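Local coordinates for carbohydrate binding protein (Flavobacterium johnsoniae, PDB 3HZB), which binds calcium through a betagamma-crystallin domain, part of a longer, probably secreted protein that may also bind carbohydrate, at residues I3-D8 with S80-I85; G16-G21 with N29-L34; A49-D54 with S69-T74. One frame throughout, in Å; residues are numbered along the deposited sequence.

Interaction 1 (I3-D8 with S80-I85). With CA (calcium ion), chain L; CA (calcium ion), chain M.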
ATOM      1  N   ILE B   3      -7.295  -6.376  -2.658  1.00 19.24           N
ATOM      2  CA  ILE B   3      -5.926  -6.804  -2.906  1.00 18.41           C
ATOM      3  C   ILE B   3      -5.719  -7.129  -4.378  1.00 16.55           C
ATOM      4  O   ILE B   3      -6.545  -7.788  -5.000  1.00 15.85           O
ATOM      5  CB  ILE B   3      -5.568  -8.043  -2.059  1.00 19.10           C
ATOM      6  CG1 ILE B   3      -5.531  -7.651  -0.575  1.00 21.54           C
ATOM      7  CG2 ILE B   3      -4.231  -8.613  -2.499  1.00 18.88           C
ATOM      8  CD1 ILE B   3      -5.246  -8.794   0.356  1.00 23.01           C
ATOM      9  N   THR B   4      -4.622  -6.635  -4.938  1.00 14.35           N
ATOM     10  CA  THR B   4      -4.303  -6.904  -6.330  1.00 13.44           C
ATOM     11  C   THR B   4      -2.905  -7.510  -6.374  1.00 12.57           C
ATOM     12  O   THR B   4      -1.975  -6.988  -5.765  1.00 12.28           O
ATOM     13  CB  THR B   4      -4.339  -5.617  -7.182  1.00 14.56           C
ATOM     14  OG1 THR B   4      -5.647  -5.035  -7.107  1.00 15.69           O
ATOM     15  CG2 THR B   4      -4.030  -5.936  -8.636  1.00 15.84           C
ATOM     16  N   VAL B   5      -2.771  -8.633  -7.068  1.00 12.06           N
ATOM     17  CA  VAL B   5      -1.481  -9.295  -7.187  1.00 12.01           C
ATOM     18  C   VAL B   5      -0.984  -9.114  -8.614  1.00 14.23           C
ATOM     19  O   VAL B   5      -1.733  -9.317  -9.571  1.00 14.97           O
ATOM     20  CB  VAL B   5      -1.593 -10.792  -6.835  1.00 12.58           C
ATOM     21  CG1 VAL B   5      -2.002 -10.929  -5.382  1.00 10.04           C
ATOM     22  CG2 VAL B   5      -2.618 -11.484  -7.740  1.00 12.82           C
ATOM     23  N   TYR B   6       0.279  -8.724  -8.752  1.00 13.30           N
ATOM     24  CA  TYR B   6       0.845  -8.480 -10.070  1.00 13.29           C
ATOM     25  C   TYR B   6       1.914  -9.468 -10.478  1.00 12.76           C
ATOM     26  O   TYR B   6       2.669  -9.980  -9.644  1.00 13.30           O
ATOM     27  CB  TYR B   6       1.435  -7.070 -10.148  1.00 13.28           C
ATOM     28  CG  TYR B   6       0.451  -5.962  -9.868  1.00 12.70           C
ATOM     29  CD1 TYR B   6       0.098  -5.637  -8.560  1.00 15.03           C
ATOM     30  CD2 TYR B   6      -0.120  -5.229 -10.909  1.00 13.01           C
ATOM     31  CE1 TYR B   6      -0.795  -4.611  -8.290  1.00 14.41           C
ATOM     32  CE2 TYR B   6      -1.022  -4.194 -10.648  1.00 14.67           C
ATOM     33  CZ  TYR B   6      -1.352  -3.895  -9.335  1.00 15.35           C
ATOM     34  OH  TYR B   6      -2.240  -2.885  -9.052  1.00 16.32           O
ATOM     35  N   LYS B   7       1.981  -9.709 -11.782  1.00 12.87           N
ATOM     36  CA  LYS B   7       2.955 -10.622 -12.346  1.00 12.22           C
ATOM     37  C   LYS B   7       4.365 -10.061 -12.193  1.00 13.40           C
ATOM     38  O   LYS B   7       5.279 -10.794 -11.878  1.00 10.75           O
ATOM     39  CB  LYS B   7       2.658 -10.865 -13.828  1.00 12.77           C
ATOM     40  CG  LYS B   7       3.563 -11.903 -14.491  1.00 13.90           C
ATOM     41  CD  LYS B   7       3.251 -12.020 -15.983  1.00 15.46           C
ATOM     42  CE  LYS B   7       4.055 -13.133 -16.638  1.00 17.02           C
ATOM     43  NZ  LYS B   7       3.570 -14.480 -16.214  1.00 16.62           N
ATOM     44  N   ASP B   8       4.538  -8.762 -12.410  1.00 12.92           N
ATOM     45  CA  ASP B   8       5.859  -8.146 -12.299  1.00 12.91           C
ATOM     46  C   ASP B   8       6.015  -7.225 -11.101  1.00 12.84           C
ATOM     47  O   ASP B   8       5.040  -6.846 -10.459  1.00 13.19           O
ATOM     48  CB  ASP B   8       6.181  -7.335 -13.561  1.00 12.16           C
ATOM     49  CG  ASP B   8       6.222  -8.186 -14.808  1.00 13.71           C
ATOM     50  OD1 ASP B   8       6.477  -9.401 -14.693  1.00 15.17           O
ATOM     51  OD2 ASP B   8       6.015  -7.633 -15.906  1.00 16.62           O
ATOM     52  N   SER B  80       1.976 -20.043  -4.288  1.00 11.16           N
ATOM     53  CA  SER B  80       1.112 -21.074  -4.863  1.00 10.64           C
ATOM     54  C   SER B  80      -0.330 -21.027  -4.376  1.00 11.66           C
ATOM     55  O   SER B  80      -1.213 -21.648  -4.969  1.00 12.05           O
ATOM     56  CB  SER B  80       1.696 -22.458  -4.603  1.00 12.58           C
ATOM     57  OG  SER B  80       2.828 -22.657  -5.423  1.00 12.94           O
ATOM     58  N   SER B  81      -0.560 -20.310  -3.281  1.00 11.96           N
ATOM     59  CA  SER B  81      -1.903 -20.131  -2.745  1.00 11.50           C
ATOM     60  C   SER B  81      -1.903 -18.912  -1.835  1.00 11.66           C
ATOM     61  O   SER B  81      -0.864 -18.530  -1.285  1.00 11.53           O
ATOM     62  CB  SER B  81      -2.402 -21.387  -2.008  1.00 11.92           C
ATOM     63  OG  SER B  81      -1.567 -21.756  -0.933  1.00 11.37           O
ATOM     64  N   ILE B  82      -3.070 -18.295  -1.698  1.00 11.87           N
ATOM     65  CA  ILE B  82      -3.210 -17.084  -0.902  1.00 12.65           C
ATOM     66  C   ILE B  82      -4.538 -17.029  -0.171  1.00 13.18           C
ATOM     67  O   ILE B  82      -5.545 -17.558  -0.644  1.00 12.84           O
ATOM     68  CB  ILE B  82      -3.154 -15.833  -1.808  1.00 12.06           C
ATOM     69  CG1 ILE B  82      -1.845 -15.808  -2.593  1.00 12.88           C
ATOM     70  CG2 ILE B  82      -3.314 -14.572  -0.977  1.00 15.54           C
ATOM     71  CD1 ILE B  82      -1.788 -14.703  -3.631  1.00 14.82           C
ATOM     72  N   ARG B  83      -4.528 -16.376   0.985  1.00 12.86           N
ATOM     73  CA  ARG B  83      -5.731 -16.189   1.770  1.00 13.18           C
ATOM     74  C   ARG B  83      -5.775 -14.714   2.129  1.00 14.18           C
ATOM     75  O   ARG B  83      -4.785 -14.147   2.599  1.00 14.24           O
ATOM     76  CB  ARG B  83      -5.712 -17.057   3.031  1.00 13.38           C
ATOM     77  CG  ARG B  83      -5.811 -18.549   2.734  1.00 16.68           C
ATOM     78  CD  ARG B  83      -5.787 -19.361   4.006  1.00 16.48           C
ATOM     79  NE  ARG B  83      -6.911 -19.034   4.876  1.00 16.89           N
ATOM     80  CZ  ARG B  83      -6.798 -18.828   6.183  1.00 19.12           C
ATOM     81  NH1 ARG B  83      -5.605 -18.912   6.763  1.00 19.33           N
ATOM     82  NH2 ARG B  83      -7.874 -18.539   6.908  1.00 18.98           N
ATOM     83  N   VAL B  84      -6.920 -14.096   1.865  1.00 13.63           N
ATOM     84  CA  VAL B  84      -7.129 -12.688   2.144  1.00 13.38           C
ATOM     85  C   VAL B  84      -8.026 -12.601   3.370  1.00 14.28           C
ATOM     86  O   VAL B  84      -9.098 -13.204   3.402  1.00 14.46           O
ATOM     87  CB  VAL B  84      -7.818 -11.989   0.949  1.00 13.17           C
ATOM     88  CG1 VAL B  84      -8.024 -10.516   1.253  1.00 12.70           C
ATOM     89  CG2 VAL B  84      -6.967 -12.157  -0.309  1.00 13.56           C
ATOM     90  N   ILE B  85      -7.572 -11.863   4.380  1.00 14.65           N
ATOM     91  CA  ILE B  85      -8.324 -11.702   5.619  1.00 15.56           C
ATOM     92  C   ILE B  85      -8.352 -10.239   6.063  1.00 17.56           C
ATOM     93  O   ILE B  85      -7.581  -9.415   5.581  1.00 15.86           O
ATOM     94  CB  ILE B  85      -7.697 -12.534   6.762  1.00 15.16           C
ATOM     95  CG1 ILE B  85      -6.288 -12.020   7.067  1.00 16.85           C
ATOM     96  CG2 ILE B  85      -7.659 -14.005   6.375  1.00 18.18           C
ATOM     97  CD1 ILE B  85      -5.612 -12.739   8.216  1.00 16.05           C
TER
HETATM   98 CA    CA L 107       6.919 -12.570 -11.579  1.00 13.88          CA
HETATM   99 CA    CA M 108       5.325 -22.476  -4.897  1.00 14.02          CA
HETATM  100  O   HOH W   1       8.218 -10.780 -13.248  1.00 27.15           O
HETATM  101  O   HOH W   2       9.544 -12.533 -11.798  1.00 17.30           O
HETATM  102  O   HOH W   3       6.880 -14.023 -13.732  1.00 16.08           O
HETATM  103  O   HOH W   4       7.561 -22.373  -3.472  1.00 16.69           O
HETATM  104  O   HOH W   5       7.057 -24.239  -6.240  1.00 29.71           O

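Interaction 2 (G16-G21 with N29-L34)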
ATOM      1  N   GLY B  16      -4.341  -9.768 -10.916  1.00 16.05           N
ATOM      2  CA  GLY B  16      -5.548 -10.449 -10.495  1.00 16.17           C
ATOM      3  C   GLY B  16      -6.089  -9.744  -9.264  1.00 15.27           C
ATOM      4  O   GLY B  16      -5.329  -9.401  -8.363  1.00 15.52           O
ATOM      5  N   GLY B  17      -7.395  -9.514  -9.228  1.00 15.14           N
ATOM      6  CA  GLY B  17      -7.995  -8.850  -8.086  1.00 16.35           C
ATOM      7  C   GLY B  17      -8.566  -9.859  -7.107  1.00 17.35           C
ATOM      8  O   GLY B  17      -9.283 -10.778  -7.509  1.00 16.76           O
ATOM      9  N   LEU B  18      -8.249  -9.690  -5.826  1.00 16.38           N
ATOM     10  CA  LEU B  18      -8.730 -10.601  -4.792  1.00 16.66           C
ATOM     11  C   LEU B  18      -9.552  -9.866  -3.735  1.00 17.14           C
ATOM     12  O   LEU B  18      -9.353  -8.677  -3.487  1.00 17.15           O
ATOM     13  CB  LEU B  18      -7.554 -11.290  -4.091  1.00 16.22           C
ATOM     14  CG  LEU B  18      -6.392 -11.832  -4.930  1.00 17.47           C
ATOM     15  CD1 LEU B  18      -5.337 -12.423  -3.997  1.00 16.46           C
ATOM     16  CD2 LEU B  18      -6.886 -12.868  -5.913  1.00 18.47           C
ATOM     17  N   THR B  19     -10.486 -10.587  -3.124  1.00 17.63           N
ATOM     18  CA  THR B  19     -11.315 -10.036  -2.063  1.00 18.22           C
ATOM     19  C   THR B  19     -11.170 -11.000  -0.892  1.00 17.79           C
ATOM     20  O   THR B  19     -10.395 -11.957  -0.969  1.00 18.67           O
ATOM     21  CB  THR B  19     -12.809  -9.942  -2.475  1.00 20.51           C
ATOM     22  OG1 THR B  19     -13.282 -11.230  -2.896  1.00 23.59           O
ATOM     23  CG2 THR B  19     -12.987  -8.941  -3.603  1.00 22.85           C
ATOM     24  N   ILE B  20     -11.892 -10.747   0.193  1.00 16.46           N
ATOM     25  CA  ILE B  20     -11.824 -11.624   1.357  1.00 17.50           C
ATOM     26  C   ILE B  20     -12.111 -13.056   0.925  1.00 16.79           C
ATOM     27  O   ILE B  20     -13.057 -13.306   0.178  1.00 18.13           O
ATOM     28  CB  ILE B  20     -12.855 -11.206   2.428  1.00 18.99           C
ATOM     29  CG1 ILE B  20     -12.436  -9.876   3.061  1.00 19.21           C
ATOM     30  CG2 ILE B  20     -12.985 -12.294   3.486  1.00 17.94           C
ATOM     31  CD1 ILE B  20     -11.135  -9.948   3.837  1.00 22.20           C
ATOM     32  N   GLY B  21     -11.292 -13.995   1.386  1.00 15.32           N
ATOM     33  CA  GLY B  21     -11.511 -15.379   1.013  1.00 16.21           C
ATOM     34  C   GLY B  21     -10.231 -16.168   0.818  1.00 16.51           C
ATOM     35  O   GLY B  21      -9.129 -15.636   0.966  1.00 16.38           O
ATOM     36  N   ASN B  29      -5.774 -19.485 -10.758  1.00 11.58           N
ATOM     37  CA  ASN B  29      -5.781 -19.725 -12.199  1.00 11.11           C
ATOM     38  C   ASN B  29      -7.089 -19.279 -12.847  1.00 12.44           C
ATOM     39  O   ASN B  29      -7.099 -18.891 -14.017  1.00 12.01           O
ATOM     40  CB  ASN B  29      -5.547 -21.208 -12.495  1.00 10.24           C
ATOM     41  CG  ASN B  29      -4.071 -21.579 -12.538  1.00 10.50           C
ATOM     42  OD1 ASN B  29      -3.195 -20.821 -12.098  1.00 13.23           O
ATOM     43  ND2 ASN B  29      -3.790 -22.761 -13.061  1.00  6.21           N
ATOM     44  N   SER B  30      -8.188 -19.326 -12.097  1.00 11.23           N
ATOM     45  CA  SER B  30      -9.477 -18.917 -12.650  1.00 14.36           C
ATOM     46  C   SER B  30      -9.479 -17.414 -12.894  1.00 15.21           C
ATOM     47  O   SER B  30     -10.347 -16.895 -13.593  1.00 16.21           O
ATOM     48  CB  SER B  30     -10.634 -19.304 -11.713  1.00 12.37           C
ATOM     49  OG  SER B  30     -10.751 -18.416 -10.617  1.00 14.45           O
ATOM     50  N   LEU B  31      -8.492 -16.727 -12.318  1.00 15.45           N
ATOM     51  CA  LEU B  31      -8.336 -15.283 -12.474  1.00 15.63           C
ATOM     52  C   LEU B  31      -7.211 -15.004 -13.464  1.00 15.63           C
ATOM     53  O   LEU B  31      -6.924 -13.849 -13.778  1.00 15.77           O
ATOM     54  CB  LEU B  31      -7.989 -14.629 -11.133  1.00 15.83           C
ATOM     55  CG  LEU B  31      -9.023 -14.758 -10.015  1.00 16.55           C
ATOM     56  CD1 LEU B  31      -8.464 -14.186  -8.719  1.00 17.26           C
ATOM     57  CD2 LEU B  31     -10.294 -14.030 -10.430  1.00 17.95           C
ATOM     58  N   GLY B  32      -6.571 -16.069 -13.943  1.00 15.21           N
ATOM     59  CA  GLY B  32      -5.478 -15.918 -14.891  1.00 13.59           C
ATOM     60  C   GLY B  32      -4.125 -15.767 -14.211  1.00 14.24           C
ATOM     61  O   GLY B  32      -3.096 -15.604 -14.875  1.00 11.95           O
ATOM     62  N   VAL B  33      -4.130 -15.818 -12.883  1.00 12.81           N
ATOM     63  CA  VAL B  33      -2.909 -15.691 -12.096  1.00 13.32           C
ATOM     64  C   VAL B  33      -2.202 -17.043 -12.058  1.00 13.12           C
ATOM     65  O   VAL B  33      -2.809 -18.058 -11.722  1.00 13.18           O
ATOM     66  CB  VAL B  33      -3.233 -15.227 -10.658  1.00 13.74           C
ATOM     67  CG1 VAL B  33      -1.956 -15.136  -9.830  1.00 14.72           C
ATOM     68  CG2 VAL B  33      -3.935 -13.875 -10.703  1.00 14.69           C
ATOM     69  N   LEU B  34      -0.915 -17.046 -12.396  1.00 12.24           N
ATOM     70  CA  LEU B  34      -0.126 -18.275 -12.441  1.00 12.50           C
ATOM     71  C   LEU B  34       0.636 -18.636 -11.173  1.00 12.55           C
ATOM     72  O   LEU B  34       0.903 -17.794 -10.316  1.00 13.43           O
ATOM     73  CB  LEU B  34       0.876 -18.201 -13.595  1.00 12.93           C
ATOM     74  CG  LEU B  34       0.323 -18.165 -15.020  1.00 13.05           C
ATOM     75  CD1 LEU B  34       1.410 -17.688 -15.979  1.00 13.69           C
ATOM     76  CD2 LEU B  34      -0.174 -19.551 -15.415  1.00 13.67           C
TER

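Interaction 3 (A49-D54 with S69-T74). With CA (calcium ion), chain M.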
ATOM      1  N   ALA B  49      -2.951  -9.986   3.004  1.00 15.25           N
ATOM      2  CA  ALA B  49      -2.817 -11.243   2.290  1.00 15.22           C
ATOM      3  C   ALA B  49      -1.813 -12.153   2.981  1.00 14.89           C
ATOM      4  O   ALA B  49      -0.720 -11.728   3.344  1.00 16.09           O
ATOM      5  CB  ALA B  49      -2.377 -10.989   0.852  1.00 15.92           C
ATOM      6  N   ILE B  50      -2.211 -13.402   3.189  1.00 14.01           N
ATOM      7  CA  ILE B  50      -1.326 -14.390   3.784  1.00 13.46           C
ATOM      8  C   ILE B  50      -0.859 -15.228   2.601  1.00 13.63           C
ATOM      9  O   ILE B  50      -1.675 -15.868   1.932  1.00 12.08           O
ATOM     10  CB  ILE B  50      -2.059 -15.327   4.759  1.00 13.05           C
ATOM     11  CG1 ILE B  50      -2.786 -14.519   5.840  1.00 14.10           C
ATOM     12  CG2 ILE B  50      -1.059 -16.298   5.363  1.00 11.05           C
ATOM     13  CD1 ILE B  50      -1.874 -13.637   6.673  1.00 16.83           C
ATOM     14  N   LEU B  51       0.442 -15.216   2.332  1.00 12.36           N
ATOM     15  CA  LEU B  51       0.980 -15.974   1.209  1.00 13.27           C
ATOM     16  C   LEU B  51       1.454 -17.343   1.667  1.00 14.03           C
ATOM     17  O   LEU B  51       1.937 -17.497   2.788  1.00 15.24           O
ATOM     18  CB  LEU B  51       2.161 -15.228   0.579  1.00 13.89           C
ATOM     19  CG  LEU B  51       1.969 -13.745   0.243  1.00 14.50           C
ATOM     20  CD1 LEU B  51       3.241 -13.218  -0.407  1.00 14.92           C
ATOM     21  CD2 LEU B  51       0.779 -13.560  -0.685  1.00 13.63           C
ATOM     22  N   TYR B  52       1.313 -18.331   0.792  1.00 12.73           N
ATOM     23  CA  TYR B  52       1.747 -19.692   1.088  1.00 12.99           C
ATOM     24  C   TYR B  52       2.667 -20.190  -0.026  1.00 14.05           C
ATOM     25  O   TYR B  52       2.423 -19.939  -1.209  1.00 11.71           O
ATOM     26  CB  TYR B  52       0.537 -20.623   1.206  1.00 14.27           C
ATOM     27  CG  TYR B  52      -0.387 -20.288   2.356  1.00 14.28           C
ATOM     28  CD1 TYR B  52      -0.228 -20.889   3.607  1.00 14.49           C
ATOM     29  CD2 TYR B  52      -1.407 -19.352   2.203  1.00 15.13           C
ATOM     30  CE1 TYR B  52      -1.069 -20.562   4.678  1.00 14.97           C
ATOM     31  CE2 TYR B  52      -2.250 -19.015   3.265  1.00 14.80           C
ATOM     32  CZ  TYR B  52      -2.074 -19.625   4.499  1.00 15.29           C
ATOM     33  OH  TYR B  52      -2.901 -19.290   5.547  1.00 14.96           O
ATOM     34  N   GLN B  53       3.723 -20.897   0.355  1.00 13.86           N
ATOM     35  CA  GLN B  53       4.658 -21.428  -0.621  1.00 14.20           C
ATOM     36  C   GLN B  53       4.007 -22.516  -1.471  1.00 14.49           C
ATOM     37  O   GLN B  53       4.222 -22.579  -2.667  1.00 12.32           O
ATOM     38  CB  GLN B  53       5.890 -22.017   0.079  1.00 17.22           C
ATOM     39  CG  GLN B  53       6.857 -21.006   0.678  1.00 16.74           C
ATOM     40  CD  GLN B  53       7.686 -20.283  -0.371  1.00 18.48           C
ATOM     41  OE1 GLN B  53       8.123 -20.880  -1.359  1.00 17.98           O
ATOM     42  NE2 GLN B  53       7.930 -18.999  -0.149  1.00 18.75           N
ATOM     43  N   ASP B  54       3.196 -23.367  -0.862  1.00 13.95           N
ATOM     44  CA  ASP B  54       2.583 -24.446  -1.624  1.00 15.46           C
ATOM     45  C   ASP B  54       1.094 -24.250  -1.839  1.00 14.46           C
ATOM     46  O   ASP B  54       0.481 -23.374  -1.233  1.00 15.21           O
ATOM     47  CB  ASP B  54       2.841 -25.785  -0.921  1.00 16.64           C
ATOM     48  CG  ASP B  54       4.322 -26.056  -0.707  1.00 20.14           C
ATOM     49  OD1 ASP B  54       5.135 -25.630  -1.555  1.00 19.09           O
ATOM     50  OD2 ASP B  54       4.676 -26.707   0.300  1.00 20.65           O
ATOM     51  N   SER B  69       6.231  -3.698  -3.479  1.00 14.65           N
ATOM     52  CA  SER B  69       6.594  -3.503  -4.877  1.00 13.84           C
ATOM     53  C   SER B  69       7.456  -4.589  -5.512  1.00 14.58           C
ATOM     54  O   SER B  69       7.614  -4.610  -6.730  1.00 15.70           O
ATOM     55  CB  SER B  69       7.300  -2.155  -5.039  1.00 14.01           C
ATOM     56  OG  SER B  69       8.503  -2.139  -4.292  1.00 14.46           O
ATOM     57  N   CYS B  70       8.015  -5.485  -4.710  1.00 14.93           N
ATOM     58  CA  CYS B  70       8.859  -6.538  -5.266  1.00 16.16           C
ATOM     59  C   CYS B  70       9.196  -7.551  -4.185  1.00 16.88           C
ATOM     60  O   CYS B  70      10.033  -7.291  -3.319  1.00 16.04           O
ATOM     61  CB  CYS B  70      10.143  -5.914  -5.816  1.00 20.34           C
ATOM     62  SG  CYS B  70      10.992  -6.769  -7.193  1.00 26.21           S
ATOM     63  N   LEU B  71       8.528  -8.699  -4.227  1.00 14.73           N
ATOM     64  CA  LEU B  71       8.765  -9.746  -3.244  1.00 15.16           C
ATOM     65  C   LEU B  71      10.238 -10.127  -3.226  1.00 15.19           C
ATOM     66  O   LEU B  71      10.922 -10.039  -4.248  1.00 14.36           O
ATOM     67  CB  LEU B  71       7.913 -10.971  -3.569  1.00 13.11           C
ATOM     68  CG  LEU B  71       6.404 -10.699  -3.521  1.00 13.66           C
ATOM     69  CD1 LEU B  71       5.647 -11.917  -4.023  1.00 14.17           C
ATOM     70  CD2 LEU B  71       5.989 -10.346  -2.098  1.00 13.00           C
ATOM     71  N   ASN B  72      10.727 -10.553  -2.067  1.00 18.04           N
ATOM     72  CA  ASN B  72      12.129 -10.929  -1.942  1.00 19.07           C
ATOM     73  C   ASN B  72      12.422 -12.285  -2.575  1.00 20.84           C
ATOM     74  O   ASN B  72      11.529 -12.936  -3.121  1.00 20.19           O
ATOM     75  CB  ASN B  72      12.552 -10.906  -0.467  1.00 20.00           C
ATOM     76  CG  ASN B  72      11.787 -11.898   0.384  1.00 20.07           C
ATOM     77  OD1 ASN B  72      11.796 -11.805   1.613  1.00 23.79           O
ATOM     78  ND2 ASN B  72      11.136 -12.860  -0.256  1.00 16.88           N
ATOM     79  N   THR B  73      13.682 -12.703  -2.503  1.00 21.58           N
ATOM     80  CA  THR B  73      14.115 -13.968  -3.085  1.00 22.50           C
ATOM     81  C   THR B  73      13.346 -15.180  -2.573  1.00 20.92           C
ATOM     82  O   THR B  73      13.175 -16.162  -3.294  1.00 20.59           O
ATOM     83  CB  THR B  73      15.611 -14.211  -2.822  1.00 23.06           C
ATOM     84  OG1 THR B  73      16.365 -13.096  -3.311  1.00 26.50           O
ATOM     85  CG2 THR B  73      16.075 -15.476  -3.526  1.00 26.28           C
ATOM     86  N   THR B  74      12.892 -15.111  -1.328  1.00 20.10           N
ATOM     87  CA  THR B  74      12.157 -16.212  -0.723  1.00 19.62           C
ATOM     88  C   THR B  74      10.724 -16.313  -1.233  1.00 18.30           C
ATOM     89  O   THR B  74      10.159 -17.407  -1.299  1.00 16.03           O
ATOM     90  CB  THR B  74      12.115 -16.070   0.816  1.00 22.29           C
ATOM     91  OG1 THR B  74      13.450 -16.067   1.334  1.00 25.88           O
ATOM     92  CG2 THR B  74      11.348 -17.226   1.442  1.00 22.72           C
TER
HETATM   93 CA    CA M 108       5.325 -22.476  -4.897  1.00 14.02          CA
HETATM   94  O   HOH W   4       7.561 -22.373  -3.472  1.00 16.69           O
HETATM   95  O   HOH W   6       5.637 -25.044  -4.045  1.00 17.90           O
HETATM   96  O   HOH W   5       7.057 -24.239  -6.240  1.00 29.71           O

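Interaction 1 (I3-D8 with S80-I85)
Ile3 pushes its CD1 methyl against the isopropyl end of Val84, 3.4 Å from CG1 and 3.8 Å from CG2, so that one methyl meets both branches. The two side chains approach tip to tip, and the CD1-CG1 distance is tighter than an ordinary methyl-methyl contact. On Ile3 the CB-CG1 bond runs anti to the carbonyl carbon (chi1 -68°) and chi2 is extended at 178°, which carries CD1 to the far end of the side chain and across to Val84. Two residues on from Ile3 and two back from Val84, a looser pair repeats the contact: Val5 CG1 lies 4.2 Å from Ile82 CD1, but here the side chains slide past each other in opposite directions. All four side chains leave the backbone toward the other segment, and no hydrogen bond joins the segments. The paired CA atoms are 7.8 Å apart for Ile3 and Val84, well beyond the spacing of hydrogen-bonded neighbours, and the backbones answer to different sheets: Ile3 and Val5 bond to Leu18 and Gly16, whereas 81-86 is flanked by strands 21-23 and 47-52. Leu18, Ile38, Leu41, Ala49 and Leu51 pack against members of the same apolar cluster.

Both segments also lead to calcium. Past Val5 the chain turns a corner at Lys7, whose O binds one ion at 2.4 Å, with Asp37, Ser39 and Asp77 as further protein ligands. Just ahead of strand 81-86, Ser80 OG holds another ion at 2.6 Å, with Asp36, Gln53 and Lys78 as its other protein ligands. Two facing sheets with aliphatic side chains packed between them, and calcium held at the loops, are characteristic of a calcium-binding betagamma-crystallin domain built of paired Greek keys.

Interaction 2 (G16-G21 with N29-L34)
This is an apolar contact between an edge strand and the loop that follows helix 25-29: strand 15-18, outermost in the three-stranded sheet of this chain, is met by the 29-34 segment. The evidence is a set of van der Waals contacts, with no hydrogen bond across. Leu31 CD1 stands 3.5 Å from Leu18 CD2, tighter than a usual van der Waals approach, and the two side chains cross obliquely. The same Leu31 methyl comes 3.7 Å from Gly17 O, so it touches the strand backbone as well as a side chain. Leu31 points at the strand with CG beside its own backbone N (chi1 -62°) and chi2 extended, which sends CD1 forward to both partners.

At the other end of the contact Val33 CG2 rests on bare backbone, 3.8 Å from Gly16 CA. Gly16 has no side chain, so the loop can lie close to the strand. Between the two contact residues, Gly32 turns the chain: with phi 89° it ends the helix in a Schellman motif, and Gly32 N bonds Asn29 O at 2.9 Å in a type I turn. Leu31 and Val33, which flank this glycine in sequence, both face the strand. Tyr23 also packs on Leu18 and Leu31, while Val5 and Ile38 meet Val33.

With only methyl groups and backbone touching, the two segments meet through shape fit, without a directional bond between them; the loop's own hydrogen bonds, such as Gly32 N to Asn29 O, shape it from within.

Interaction 3 (A49-D54 with S69-T74)
Gln53 sets CG beside its backbone N and then bends at chi2 (-74°), bringing its amide to Thr74. Strand 47-52 belongs to the second Greek key of this betagamma-crystallin domain, and at Gln53 the chain turns its corner; the partner 69-74 is a loop between strands 60-64 and 81-86. Gln53 NE2 donates to Thr74 O at 3.0 Å with an N-H...O angle of 152°. The bond is oblique: the donor stands 34° out of the carbonyl plane.

The other end of the amide faces calcium. Gln53 OE1 accepts a bond from a water at 2.6 Å, and that water is itself a ligand of the ion, to which Gln53 O binds directly at 2.5 Å. Main chain and side chain of one residue therefore serve the first and second shells, and the bond to Thr74 restrains the amide's rotation. Asp36, Lys78 and Ser80 complete the protein ligands.

Deeper in, Leu51 and Leu71, each leaving its backbone toward the other segment, meet beside Leu41, and the loop is tied further by the Cys70-Cys9 disulfide. This apolar pair is loose, with Leu51 CD1 4.3 Å from Leu71 CD2.

In the fold
Interaction 1 lies about 2 Å from the chain's centre, measured centre to centre, and its four touching residues are all buried; interactions 2 and 3 sit farther out, on opposite sides of that centre and about 15 Å apart between their centres. Both are nested in the loop closed by interaction 1. Segment 3-8 shares its sheet with 16-21, probably bonded through Ile3 O and Leu18 N at 2.7 Å, while 80-85 adjoins 49-54 in the other sheet. Chemistry follows place: interaction 1 and buried interaction 2 make apolar contacts across, whereas partly buried interaction 3 adds a hydrogen bond from a side-chain amide beside the calcium it shares with interaction 1.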